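Local coordinates for serine--tRNA ligase, cytoplasmic (Candida albicans, PDB 3QO8), which catalyses the two-step attachment of serine to tRNA(Ser), activating serine with ATP to seryl-adenylate and then transferring it to the acceptor end of the tRNA, at residues P268-G273 and W313-R318; I301-L306 and G321-F326; E325-L330 and K365-C370. One frame throughout, in Å; residues are numbered along the deposited sequence. Where two conformers were deposited one is given.

Contact 1 (P268-G273 and W313-R318); sequences PVRYAG and WEEFDR
A salt bridge between Arg270 and Glu315 ties a strand of the class II synthetase antiparallel sheet to the helix 312-329 packed on it. The guanidinium grips the carboxylate side-on, with one nitrogen on each oxygen: Arg270 NE lies 2.8 Å from Glu315 OE2 and Arg270 NH2 2.8 Å from Glu315 OE1. Both bonds are nearly straight (N-H...O 161° and 165°), and both oxygens stay close to the guanidinium plane. The fork is not flat, however, since the two groups are turned 31° apart; OE1 receives NH2 on its syn lone pair, whereas NE meets OE2 from a direction tilted out of the carboxylate plane. An extended chain from CG to NE carries the arginine across to the helix, and the glutamate bends at chi2 to meet it. Over one guanidinium face lies the ring of Pro268, its CG above the centre. Glu315 is buried and also packs on Val305 and Thr307. Arg318 has two conformers; in the one given, which would probably let two arginines offset the glutamate's charge, Arg318 NH1 adds a 3.0 Å bond to Glu315 OE1 from above the carboxylate plane.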
loop_
_atom_site.group_PDB
_atom_site.type_symbol
_atom_site.label_atom_id
_atom_site.label_comp_id
_atom_site.label_asym_id
_atom_site.label_seq_id
_atom_site.Cartn_x
_atom_site.Cartn_y
_atom_site.Cartn_z
ATOM N N PRO A 268 -29.974 -4.926 -5.383
ATOM C CA PRO A 268 -28.523 -4.939 -5.580
ATOM C C PRO A 268 -27.760 -4.467 -4.352
ATOM O O PRO A 268 -28.286 -3.710 -3.536
ATOM C CB PRO A 268 -28.326 -3.914 -6.704
ATOM C CG PRO A 268 -29.412 -2.925 -6.461
ATOM C CD PRO A 268 -30.605 -3.775 -6.052
ATOM N N VAL A 269 -26.528 -4.933 -4.213
ATOM C CA VAL A 269 -25.617 -4.418 -3.199
ATOM C C VAL A 269 -24.545 -3.604 -3.925
ATOM O O VAL A 269 -23.895 -4.114 -4.834
ATOM C CB VAL A 269 -24.956 -5.564 -2.417
ATOM C CG1 VAL A 269 -23.762 -5.065 -1.655
ATOM C CG2 VAL A 269 -25.966 -6.237 -1.481
ATOM N N ARG A 270 -24.375 -2.349 -3.538
ATOM C CA ARG A 270 -23.452 -1.461 -4.231
ATOM C C ARG A 270 -22.360 -0.956 -3.290
ATOM O O ARG A 270 -22.662 -0.383 -2.246
ATOM C CB ARG A 270 -24.226 -0.279 -4.809
ATOM C CG ARG A 270 -25.391 -0.692 -5.751
ATOM C CD ARG A 270 -25.979 0.527 -6.451
ATOM N NE ARG A 270 -26.932 0.177 -7.510
ATOM C CZ ARG A 270 -28.240 0.399 -7.444
ATOM N NH1 ARG A 270 -28.755 0.983 -6.368
ATOM N NH2 ARG A 270 -29.032 0.061 -8.460
ATOM N N TYR A 271 -21.099 -1.172 -3.661
ATOM C CA TYR A 271 -19.967 -0.710 -2.853
ATOM C C TYR A 271 -19.178 0.403 -3.556
ATOM O O TYR A 271 -18.876 0.308 -4.745
ATOM C CB TYR A 271 -19.020 -1.858 -2.523
ATOM C CG TYR A 271 -19.652 -2.890 -1.625
ATOM C CD1 TYR A 271 -20.009 -2.571 -0.315
ATOM C CD2 TYR A 271 -19.921 -4.167 -2.085
ATOM C CE1 TYR A 271 -20.618 -3.521 0.525
ATOM C CE2 TYR A 271 -20.520 -5.113 -1.261
ATOM C CZ TYR A 271 -20.861 -4.783 0.040
ATOM O OH TYR A 271 -21.459 -5.727 0.847
ATOM N N ALA A 272 -18.878 1.453 -2.802
ATOM C CA ALA A 272 -17.931 2.472 -3.208
ATOM C C ALA A 272 -16.582 2.054 -2.633
ATOM O O ALA A 272 -16.250 2.376 -1.480
ATOM C CB ALA A 272 -18.365 3.822 -2.671
ATOM N N GLY A 273 -15.816 1.311 -3.428
ATOM C CA GLY A 273 -14.556 0.760 -2.968
ATOM C C GLY A 273 -13.468 1.809 -2.979
ATOM O O GLY A 273 -13.424 2.635 -3.871
ATOM N N TRP A 313 -27.764 -5.941 -16.748
ATOM C CA TRP A 313 -27.596 -5.073 -17.904
ATOM C C TRP A 313 -28.117 -3.656 -17.649
ATOM O O TRP A 313 -27.499 -2.674 -18.058
ATOM C CB TRP A 313 -28.165 -5.720 -19.174
ATOM C CG TRP A 313 -27.455 -7.017 -19.446
ATOM C CD1 TRP A 313 -27.950 -8.278 -19.272
ATOM C CD2 TRP A 313 -26.092 -7.178 -19.872
ATOM N NE1 TRP A 313 -26.989 -9.212 -19.584
ATOM C CE2 TRP A 313 -25.841 -8.563 -19.957
ATOM C CE3 TRP A 313 -25.063 -6.285 -20.190
ATOM C CZ2 TRP A 313 -24.608 -9.077 -20.359
ATOM C CZ3 TRP A 313 -23.834 -6.799 -20.582
ATOM C CH2 TRP A 313 -23.620 -8.179 -20.669
ATOM N N GLU A 314 -29.232 -3.550 -16.943
ATOM C CA GLU A 314 -29.724 -2.254 -16.492
ATOM C C GLU A 314 -28.738 -1.614 -15.503
ATOM O O GLU A 314 -28.497 -0.410 -15.539
ATOM C CB GLU A 314 -31.101 -2.420 -15.845
ATOM C CG GLU A 314 -31.725 -1.139 -15.325
ATOM C CD GLU A 314 -33.065 -1.379 -14.640
ATOM O OE1 GLU A 314 -33.134 -2.237 -13.726
ATOM O OE2 GLU A 314 -34.052 -0.711 -15.020
ATOM N N GLU A 315 -28.156 -2.421 -14.622
ATOM C CA GLU A 315 -27.189 -1.887 -13.666
ATOM C C GLU A 315 -25.943 -1.351 -14.366
ATOM O O GLU A 315 -25.398 -0.321 -13.964
ATOM C CB GLU A 315 -26.773 -2.945 -12.651
ATOM C CG GLU A 315 -25.897 -2.373 -11.523
ATOM C CD GLU A 315 -26.648 -1.398 -10.627
ATOM O OE1 GLU A 315 -27.885 -1.531 -10.504
ATOM O OE2 GLU A 315 -25.997 -0.504 -10.038
ATOM N N PHE A 316 -25.486 -2.067 -15.397
ATOM C CA PHE A 316 -24.323 -1.638 -16.188
ATOM C C PHE A 316 -24.541 -0.213 -16.709
ATOM O O PHE A 316 -23.646 0.635 -16.630
ATOM C CB PHE A 316 -24.102 -2.619 -17.358
ATOM C CG PHE A 316 -22.993 -2.223 -18.311
ATOM C CD1 PHE A 316 -21.702 -2.677 -18.124
ATOM C CD2 PHE A 316 -23.263 -1.431 -19.425
ATOM C CE1 PHE A 316 -20.680 -2.335 -19.014
ATOM C CE2 PHE A 316 -22.240 -1.072 -20.320
ATOM C CZ PHE A 316 -20.954 -1.531 -20.117
ATOM N N ASP A 317 -25.732 0.050 -17.247
ATOM C CA ASP A 317 -26.050 1.395 -17.744
ATOM C C ASP A 317 -26.040 2.422 -16.605
ATOM O O ASP A 317 -25.542 3.545 -16.760
ATOM C CB ASP A 317 -27.395 1.419 -18.473
ATOM C CG ASP A 317 -27.341 0.729 -19.826
ATOM O OD1 ASP A 317 -26.248 0.636 -20.420
ATOM O OD2 ASP A 317 -28.401 0.282 -20.299
ATOM N N ARG A 318 -26.580 2.031 -15.457
ATOM C CA ARG A 318 -26.602 2.883 -14.273
ATOM C C ARG A 318 -25.182 3.245 -13.826
ATOM O O ARG A 318 -24.899 4.383 -13.451
ATOM C CB ARG A 318 -27.340 2.149 -13.155
ATOM C CG ARG A 318 -27.816 3.014 -12.009
ATOM C CD ARG A 318 -28.898 2.289 -11.207
ATOM N NE ARG A 318 -30.142 2.156 -11.963
ATOM C CZ ARG A 318 -30.777 1.010 -12.193
ATOM N NH1 ARG A 318 -30.299 -0.140 -11.729
ATOM N NH2 ARG A 318 -31.903 1.013 -12.894
#

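Contact 2 (I301-L306 and G321-F326); sequences IEQFVL and GCSEEF. With SSA (5'-O-(N-(L-seryl)-sulfamoyl)adenosine), chain B.
Gln303 lays its terminal amide against Cys322 and Ser323, neighbours on helix 312-329, which packs across the antiparallel sheet of the class II catalytic core. The contact is compact, burying 101 Å² over both sides, and three buried side chains make it. The two ends of the amide divide the helix between them: Gln303 OE1 sits 3.7 Å from Cys322 CB, a van der Waals contact with the methylene, while Gln303 NE2 comes within 2.9 Å of Ser323 OG. CG of Gln303 stands opposite its carbonyl carbon (chi1 -61°) and the chain runs straight on through chi2, which carries the amide from the strand to the helix. Each polar end also has a partner beyond the two segments. Gln303 NE2 is hydrogen-bonded to Met319 O, one turn earlier on the same helix, and Ser323 OG to Thr404 O on the neighbouring strand, so these buried groups join the helix to two strands. Gln303 OE1 has a weak bond from Tyr204 OH as well.

The preceding residue, Glu302, serves the active site. It binds the seryl part of the bound seryl-sulfamoyl adenosine, as expected of a residue assigned by similarity to L-serine recognition, and Lys300 pairs with the same carboxylate. Its chain bends at chi2 (76°), and the carboxylate takes the hydroxyl and the amino group of the seryl part: the ligand OG donates to Glu302 OE1 at 2.7 Å, and the ligand N10 to Glu302 OE2, also at 2.7 Å.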
loop_
_atom_site.group_PDB
_atom_site.type_symbol
_atom_site.label_atom_id
_atom_site.label_comp_id
_atom_site.label_asym_id
_atom_site.label_seq_id
_atom_site.Cartn_x
_atom_site.Cartn_y
_atom_site.Cartn_z
ATOM N N ILE A 301 -11.183 5.167 -6.443
ATOM C CA ILE A 301 -12.547 4.925 -6.009
ATOM C C ILE A 301 -13.240 4.069 -7.071
ATOM O O ILE A 301 -13.333 4.455 -8.238
ATOM C CB ILE A 301 -13.329 6.236 -5.794
ATOM C CG1 ILE A 301 -12.588 7.138 -4.790
ATOM C CG2 ILE A 301 -14.759 5.927 -5.332
ATOM C CD1 ILE A 301 -12.209 6.425 -3.488
ATOM N N GLU A 302 -13.736 2.917 -6.631
ATOM C CA GLU A 302 -14.264 1.863 -7.476
ATOM C C GLU A 302 -15.761 1.678 -7.210
ATOM O O GLU A 302 -16.197 1.696 -6.056
ATOM C CB GLU A 302 -13.547 0.553 -7.094
ATOM C CG GLU A 302 -13.991 -0.678 -7.877
ATOM C CD GLU A 302 -13.431 -0.706 -9.296
ATOM O OE1 GLU A 302 -12.787 0.292 -9.699
ATOM O OE2 GLU A 302 -13.622 -1.732 -10.003
ATOM N N GLN A 303 -16.549 1.499 -8.264
ATOM C CA GLN A 303 -17.922 1.013 -8.102
ATOM C C GLN A 303 -17.910 -0.505 -8.177
ATOM O O GLN A 303 -17.399 -1.074 -9.143
ATOM C CB GLN A 303 -18.823 1.505 -9.239
ATOM C CG GLN A 303 -18.965 2.988 -9.355
ATOM C CD GLN A 303 -19.903 3.350 -10.493
ATOM O OE1 GLN A 303 -21.093 3.056 -10.439
ATOM N NE2 GLN A 303 -19.363 3.963 -11.537
ATOM N N PHE A 304 -18.471 -1.178 -7.179
ATOM C CA PHE A 304 -18.597 -2.620 -7.292
ATOM C C PHE A 304 -20.009 -3.012 -6.898
ATOM O O PHE A 304 -20.491 -2.649 -5.820
ATOM C CB PHE A 304 -17.572 -3.394 -6.445
ATOM C CG PHE A 304 -17.594 -4.887 -6.716
ATOM C CD1 PHE A 304 -16.759 -5.441 -7.685
ATOM C CD2 PHE A 304 -18.493 -5.710 -6.067
ATOM C CE1 PHE A 304 -16.795 -6.800 -7.962
ATOM C CE2 PHE A 304 -18.545 -7.078 -6.342
ATOM C CZ PHE A 304 -17.699 -7.622 -7.290
ATOM N N VAL A 305 -20.666 -3.758 -7.775
ATOM C CA VAL A 305 -22.085 -4.037 -7.604
ATOM C C VAL A 305 -22.396 -5.499 -7.852
ATOM O O VAL A 305 -21.867 -6.104 -8.778
ATOM C CB VAL A 305 -22.947 -3.186 -8.570
ATOM C CG1 VAL A 305 -24.436 -3.455 -8.330
ATOM C CG2 VAL A 305 -22.637 -1.704 -8.401
ATOM N N LEU A 306 -23.258 -6.053 -7.005
ATOM C CA LEU A 306 -23.799 -7.384 -7.195
ATOM C C LEU A 306 -25.287 -7.217 -7.418
ATOM O O LEU A 306 -25.950 -6.467 -6.697
ATOM C CB LEU A 306 -23.551 -8.247 -5.947
ATOM C CG LEU A 306 -22.118 -8.496 -5.482
ATOM C CD1 LEU A 306 -21.585 -7.292 -4.735
ATOM C CD2 LEU A 306 -22.075 -9.708 -4.536
ATOM N N GLY A 321 -23.337 5.475 -16.202
ATOM C CA GLY A 321 -24.029 6.746 -16.043
ATOM C C GLY A 321 -23.521 7.488 -14.811
ATOM O O GLY A 321 -23.316 8.709 -14.832
ATOM N N CYS A 322 -23.318 6.752 -13.728
ATOM C CA CYS A 322 -22.738 7.335 -12.511
ATOM C C CYS A 322 -21.363 7.955 -12.776
ATOM O O CYS A 322 -21.068 9.053 -12.308
ATOM C CB CYS A 322 -22.610 6.292 -11.382
ATOM S SG CYS A 322 -24.130 6.001 -10.459
ATOM N N SER A 323 -20.505 7.237 -13.488
ATOM C CA SER A 323 -19.186 7.786 -13.810
ATOM C C SER A 323 -19.282 9.011 -14.732
ATOM O O SER A 323 -18.547 9.995 -14.574
ATOM C CB SER A 323 -18.303 6.705 -14.422
ATOM O OG SER A 323 -18.019 5.698 -13.451
ATOM N N GLU A 324 -20.180 8.953 -15.713
ATOM C CA GLU A 324 -20.362 10.110 -16.590
ATOM C C GLU A 324 -20.761 11.340 -15.777
ATOM O O GLU A 324 -20.206 12.428 -15.945
ATOM C CB GLU A 324 -21.426 9.814 -17.638
ATOM C CG GLU A 324 -21.015 8.744 -18.628
ATOM C CD GLU A 324 -22.054 8.573 -19.720
ATOM O OE1 GLU A 324 -22.214 9.503 -20.547
ATOM O OE2 GLU A 324 -22.711 7.519 -19.744
ATOM N N GLU A 325 -21.733 11.162 -14.892
ATOM C CA GLU A 325 -22.184 12.260 -14.053
ATOM C C GLU A 325 -21.020 12.819 -13.236
ATOM O O GLU A 325 -20.860 14.034 -13.103
ATOM C CB GLU A 325 -23.327 11.808 -13.139
ATOM C CG GLU A 325 -23.896 12.922 -12.283
ATOM C CD GLU A 325 -24.942 12.433 -11.271
ATOM O OE1 GLU A 325 -25.333 11.244 -11.324
ATOM O OE2 GLU A 325 -25.358 13.246 -10.418
ATOM N N PHE A 326 -20.197 11.930 -12.692
ATOM C CA PHE A 326 -19.016 12.354 -11.948
ATOM C C PHE A 326 -18.097 13.248 -12.805
ATOM O O PHE A 326 -17.691 14.328 -12.361
ATOM C CB PHE A 326 -18.260 11.125 -11.415
ATOM C CG PHE A 326 -17.060 11.463 -10.543
ATOM C CD1 PHE A 326 -17.218 11.773 -9.201
ATOM C CD2 PHE A 326 -15.778 11.464 -11.080
ATOM C CE1 PHE A 326 -16.118 12.070 -8.400
ATOM C CE2 PHE A 326 -14.673 11.770 -10.292
ATOM C CZ PHE A 326 -14.843 12.080 -8.951
HETATM N N10 SSA B . -11.579 -2.647 -11.445
HETATM C CA SSA B . -11.548 -2.140 -12.816
HETATM C CB SSA B . -12.419 -0.890 -12.931
HETATM O OG SSA B . -11.810 0.215 -12.233
HETATM C C9 SSA B . -10.137 -1.826 -13.226
HETATM O O9 SSA B . -9.208 -1.894 -12.431
HETATM N N8 SSA B . -9.966 -1.466 -14.494
HETATM S S1 SSA B . -8.611 -0.807 -15.039
HETATM O O1S SSA B . -7.513 -1.729 -15.087
HETATM O O2S SSA B . -8.862 -0.278 -16.339
HETATM O "O5'" SSA B . -8.226 0.387 -14.144
HETATM C "C5'" SSA B . -9.159 1.414 -13.853
HETATM C "C4'" SSA B . -8.493 2.777 -14.065
HETATM O "O4'" SSA B . -7.339 2.974 -13.240
HETATM C "C3'" SSA B . -7.982 2.996 -15.472
HETATM O "O3'" SSA B . -9.073 3.325 -16.345
HETATM C "C2'" SSA B . -7.009 4.148 -15.248
HETATM O "O2'" SSA B . -7.724 5.394 -15.139
HETATM C "C1'" SSA B . -6.405 3.835 -13.879
HETATM N N9 SSA B . -5.115 3.133 -14.036
HETATM C C8 SSA B . -4.922 1.887 -14.497
HETATM N N7 SSA B . -3.597 1.627 -14.498
HETATM C C5 SSA B . -2.973 2.721 -14.025
HETATM C C6 SSA B . -1.647 3.030 -13.790
HETATM N N6 SSA B . -0.699 2.109 -14.068
HETATM N N1 SSA B . -1.326 4.246 -13.290
HETATM C C2 SSA B . -2.281 5.146 -13.023
HETATM N N3 SSA B . -3.575 4.869 -13.230
HETATM C C4 SSA B . -3.935 3.670 -13.742
#

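Contact 3 (E325-L330 and K365-C370); sequences EFYQSL and KELVSC. With MG (magnesium ion), chain C; SSA (5'-O-(N-(L-seryl)-sulfamoyl)adenosine), chain B; SSA (5'-O-(N-(L-seryl)-sulfamoyl)adenosine), chain D.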
loop_
_atom_site.group_PDB
_atom_site.type_symbol
_atom_site.label_atom_id
_atom_site.label_comp_id
_atom_site.label_asym_id
_atom_site.label_seq_id
_atom_site.Cartn_x
_atom_site.Cartn_y
_atom_site.Cartn_z
ATOM N N GLU A 325 -21.733 11.162 -14.892
ATOM C CA GLU A 325 -22.184 12.260 -14.053
ATOM C C GLU A 325 -21.020 12.819 -13.236
ATOM O O GLU A 325 -20.860 14.034 -13.103
ATOM C CB GLU A 325 -23.327 11.808 -13.139
ATOM C CG GLU A 325 -23.896 12.922 -12.283
ATOM C CD GLU A 325 -24.942 12.433 -11.271
ATOM O OE1 GLU A 325 -25.333 11.244 -11.324
ATOM O OE2 GLU A 325 -25.358 13.246 -10.418
ATOM N N PHE A 326 -20.197 11.930 -12.692
ATOM C CA PHE A 326 -19.016 12.354 -11.948
ATOM C C PHE A 326 -18.097 13.248 -12.805
ATOM O O PHE A 326 -17.691 14.328 -12.361
ATOM C CB PHE A 326 -18.260 11.125 -11.415
ATOM C CG PHE A 326 -17.060 11.463 -10.543
ATOM C CD1 PHE A 326 -17.218 11.773 -9.201
ATOM C CD2 PHE A 326 -15.778 11.464 -11.080
ATOM C CE1 PHE A 326 -16.118 12.070 -8.400
ATOM C CE2 PHE A 326 -14.673 11.770 -10.292
ATOM C CZ PHE A 326 -14.843 12.080 -8.951
ATOM N N TYR A 327 -17.766 12.816 -14.026
ATOM C CA TYR A 327 -16.882 13.632 -14.872
ATOM C C TYR A 327 -17.548 14.906 -15.364
ATOM O O TYR A 327 -16.901 15.952 -15.508
ATOM C CB TYR A 327 -16.234 12.803 -16.000
ATOM C CG TYR A 327 -15.288 11.848 -15.344
ATOM C CD1 TYR A 327 -14.040 12.273 -14.931
ATOM C CD2 TYR A 327 -15.682 10.557 -15.027
ATOM C CE1 TYR A 327 -13.181 11.421 -14.252
ATOM C CE2 TYR A 327 -14.827 9.695 -14.347
ATOM C CZ TYR A 327 -13.584 10.138 -13.963
ATOM O OH TYR A 327 -12.733 9.295 -13.269
ATOM N N GLN A 328 -18.853 14.837 -15.590
ATOM C CA GLN A 328 -19.581 16.050 -15.940
ATOM C C GLN A 328 -19.473 17.066 -14.812
ATOM O O GLN A 328 -19.319 18.267 -15.056
ATOM C CB GLN A 328 -21.045 15.738 -16.225
ATOM C CG GLN A 328 -21.235 14.982 -17.507
ATOM C CD GLN A 328 -22.689 14.797 -17.835
ATOM O OE1 GLN A 328 -23.535 15.551 -17.360
ATOM N NE2 GLN A 328 -22.994 13.793 -18.653
ATOM N N SER A 329 -19.533 16.574 -13.578
ATOM C CA SER A 329 -19.489 17.439 -12.399
ATOM C C SER A 329 -18.120 18.105 -12.246
ATOM O O SER A 329 -17.990 19.151 -11.611
ATOM C CB SER A 329 -19.852 16.649 -11.134
ATOM O OG SER A 329 -18.722 15.988 -10.591
ATOM N N LEU A 330 -17.099 17.499 -12.842
ATOM C CA LEU A 330 -15.763 18.084 -12.837
ATOM C C LEU A 330 -15.507 18.919 -14.085
ATOM O O LEU A 330 -14.443 19.523 -14.221
ATOM C CB LEU A 330 -14.697 16.986 -12.741
ATOM C CG LEU A 330 -14.611 16.235 -11.412
ATOM C CD1 LEU A 330 -13.798 14.941 -11.561
ATOM C CD2 LEU A 330 -13.992 17.151 -10.368
ATOM N N LYS A 365 -8.098 10.063 -23.480
ATOM C CA LYS A 365 -7.345 9.055 -22.717
ATOM C C LYS A 365 -8.236 8.339 -21.727
ATOM O O LYS A 365 -9.041 8.963 -21.046
ATOM C CB LYS A 365 -6.199 9.704 -21.938
ATOM C CG LYS A 365 -5.299 10.612 -22.781
ATOM C CD LYS A 365 -4.312 9.808 -23.583
ATOM C CE LYS A 365 -2.973 9.736 -22.878
ATOM N NZ LYS A 365 -1.968 9.017 -23.710
ATOM N N GLU A 366 -8.058 7.030 -21.624
ATOM C CA GLU A 366 -8.862 6.220 -20.724
ATOM C C GLU A 366 -8.770 6.663 -19.248
ATOM O O GLU A 366 -7.681 6.733 -18.689
ATOM C CB GLU A 366 -8.409 4.775 -20.841
ATOM C CG GLU A 366 -9.127 3.847 -19.869
ATOM C CD GLU A 366 -8.356 2.570 -19.619
ATOM O OE1 GLU A 366 -7.516 2.198 -20.465
ATOM O OE2 GLU A 366 -8.594 1.940 -18.574
ATOM N N LEU A 367 -9.908 6.958 -18.623
ATOM C CA LEU A 367 -9.952 7.215 -17.167
ATOM C C LEU A 367 -10.801 6.176 -16.429
ATOM O O LEU A 367 -10.715 6.046 -15.211
ATOM C CB LEU A 367 -10.551 8.592 -16.860
ATOM C CG LEU A 367 -9.778 9.837 -17.306
ATOM C CD1 LEU A 367 -10.366 11.052 -16.625
ATOM C CD2 LEU A 367 -8.305 9.716 -16.967
ATOM N N VAL A 368 -11.657 5.481 -17.170
ATOM C CA VAL A 368 -12.641 4.593 -16.579
ATOM C C VAL A 368 -12.866 3.359 -17.438
ATOM O O VAL A 368 -13.005 3.477 -18.664
ATOM C CB VAL A 368 -14.005 5.320 -16.401
ATOM C CG1 VAL A 368 -15.119 4.322 -16.079
ATOM C CG2 VAL A 368 -13.913 6.398 -15.324
ATOM N N SER A 369 -12.894 2.183 -16.801
ATOM C CA SER A 369 -13.437 0.982 -17.435
ATOM C C SER A 369 -14.620 0.496 -16.617
ATOM O O SER A 369 -14.553 0.442 -15.391
ATOM C CB SER A 369 -12.403 -0.142 -17.524
ATOM O OG SER A 369 -11.463 0.117 -18.546
ATOM N N CYS A 370 -15.690 0.127 -17.310
ATOM C CA CYS A 370 -16.930 -0.316 -16.700
ATOM C C CYS A 370 -17.312 -1.649 -17.348
ATOM O O CYS A 370 -17.511 -1.713 -18.560
ATOM C CB CYS A 370 -18.025 0.731 -16.952
ATOM S SG CYS A 370 -19.700 0.290 -16.312
HETATM MG MG MG C . -9.127 -0.419 -18.702
HETATM N N10 SSA B . -11.579 -2.647 -11.445
HETATM C CA SSA B . -11.548 -2.140 -12.816
HETATM C CB SSA B . -12.419 -0.890 -12.931
HETATM O OG SSA B . -11.810 0.215 -12.233
HETATM C C9 SSA B . -10.137 -1.826 -13.226
HETATM O O9 SSA B . -9.208 -1.894 -12.431
HETATM N N8 SSA B . -9.966 -1.466 -14.494
HETATM S S1 SSA B . -8.611 -0.807 -15.039
HETATM O O1S SSA B . -7.513 -1.729 -15.087
HETATM O O2S SSA B . -8.862 -0.278 -16.339
HETATM O "O5'" SSA B . -8.226 0.387 -14.144
HETATM C "C5'" SSA B . -9.159 1.414 -13.853
HETATM C "C4'" SSA B . -8.493 2.777 -14.065
HETATM O "O4'" SSA B . -7.339 2.974 -13.240
HETATM C "C3'" SSA B . -7.982 2.996 -15.472
HETATM O "O3'" SSA B . -9.073 3.325 -16.345
HETATM C "C2'" SSA B . -7.009 4.148 -15.248
HETATM O "O2'" SSA B . -7.724 5.394 -15.139
HETATM C "C1'" SSA B . -6.405 3.835 -13.879
HETATM N N9 SSA B . -5.115 3.133 -14.036
HETATM C C8 SSA B . -4.922 1.887 -14.497
HETATM N N7 SSA B . -3.597 1.627 -14.498
HETATM C C5 SSA B . -2.973 2.721 -14.025
HETATM C C6 SSA B . -1.647 3.030 -13.790
HETATM N N6 SSA B . -0.699 2.109 -14.068
HETATM N N1 SSA B . -1.326 4.246 -13.290
HETATM C C2 SSA B . -2.281 5.146 -13.023
HETATM N N3 SSA B . -3.575 4.869 -13.230
HETATM C C4 SSA B . -3.935 3.670 -13.742
HETATM N N10 SSA D . -23.890 23.933 -15.804
HETATM C CA SSA D . -22.985 24.717 -14.985
HETATM C CB SSA D . -23.113 24.260 -13.535
HETATM O OG SSA D . -22.175 24.962 -12.711
HETATM C C9 SSA D . -21.573 24.524 -15.468
HETATM O O9 SSA D . -20.651 25.132 -14.949
HETATM N N8 SSA D . -21.397 23.661 -16.468
HETATM S S1 SSA D . -19.926 23.237 -16.954
HETATM O O1S SSA D . -20.033 22.087 -17.807
HETATM O O2S SSA D . -19.313 24.330 -17.661
HETATM O "O5'" SSA D . -19.070 22.905 -15.717
HETATM C "C5'" SSA D . -19.140 21.633 -15.078
HETATM C "C4'" SSA D . -18.521 21.768 -13.690
HETATM O "O4'" SSA D . -17.097 21.879 -13.771
HETATM C "C3'" SSA D . -19.000 23.026 -12.985
HETATM O "O3'" SSA D . -20.079 22.733 -12.092
HETATM C "C2'" SSA D . -17.798 23.518 -12.211
HETATM O "O2'" SSA D . -17.838 23.020 -10.877
HETATM C "C1'" SSA D . -16.600 22.915 -12.919
HETATM N N9 SSA D . -15.969 24.001 -13.706
HETATM C C8 SSA D . -16.045 24.192 -15.036
HETATM N N7 SSA D . -15.340 25.306 -15.350
HETATM C C5 SSA D . -14.828 25.810 -14.205
HETATM C C6 SSA D . -14.036 26.910 -13.905
HETATM N N6 SSA D . -13.607 27.755 -14.879
HETATM N N1 SSA D . -13.696 27.135 -12.615
HETATM C C2 SSA D . -14.102 26.314 -11.636
HETATM N N3 SSA D . -14.864 25.245 -11.899
HETATM C C4 SSA D . -15.238 24.981 -13.173
HETATM O O HOH W 1 -10.288 7.985 -13.402
HETATM O O HOH W 2 -6.812 -1.127 -19.396
HETATM O O HOH W 3 -9.409 -0.468 -21.070
HETATM O O HOH W 4 -9.684 -2.939 -18.397
#
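The ring of Tyr327 meets Leu367 and Val368 obliquely. Its two flanks are used separately: Tyr327 CE1 lies 3.7 Å from Leu367 CD1, and Tyr327 CE2 3.6 Å from Val368 CG2. The same Val368 methyl continues along the ring as far as the hydroxyl. Adjacent residues can both turn toward the tyrosine because the strand carries a classic beta bulge here, Leu367 and Val368 lying together opposite Leu354. Phe326 covers one face of the Tyr327 ring, its CD2 above the centre.

With its CG opposite the carbonyl carbon (chi1 -68°), Tyr327 extends its ring toward strand 363-372; its OH is hydrogen-bonded to Leu405 O, just after strand 399-404. A water also donates to Tyr327 OH (2.8 Å) and to Leu367 O (2.7 Å), bridging helix and strand by a polar route beside the apolar one. Leu367 O additionally accepts a hydrogen bond from the ribose O2' of the seryl-adenylate analogue of chain B. Flanking the bulge, Glu366 OE2 and Ser369 OG each bind the magnesium ion at 2.4 Å, and O2S of that analogue and three waters complete six ligands. Glu366 OE2 also accepts from its ribose O3' at 2.7 Å. A second copy (chain D) packs on the backbone of Gln328-Leu330.

Thus Tyr327, near the end of helix 312-329, packs against strand 363-372, which is paired with strands 350-358 and 399-404. Val368 reaches Ser403 and Thr404 of the latter, while Cys370, farther along, packs back on Phe316, Met319 and Ile320 of the same helix.

All three contacts lie in the class II catalytic core and use successive parts of helix 312-329 against one sheet. Contact 1 joins its first turns to strand 269-278, contact 2 its middle to strand 297-307, and contact 3 its end to strand 363-372. Centres of contacts 1 and 2 are about 7 Å apart, those of 2 and 3 about 9 Å, and those of 1 and 3 about 16 Å. Along the chain the segments of contacts 1 and 2 alternate, whereas contact 3 starts within 321-326 of contact 2, sharing Glu325 and Phe326. One helix thus spans strands whose residues bind different parts of the same analogue (chain B): serine in contact 2, ribose in contact 3.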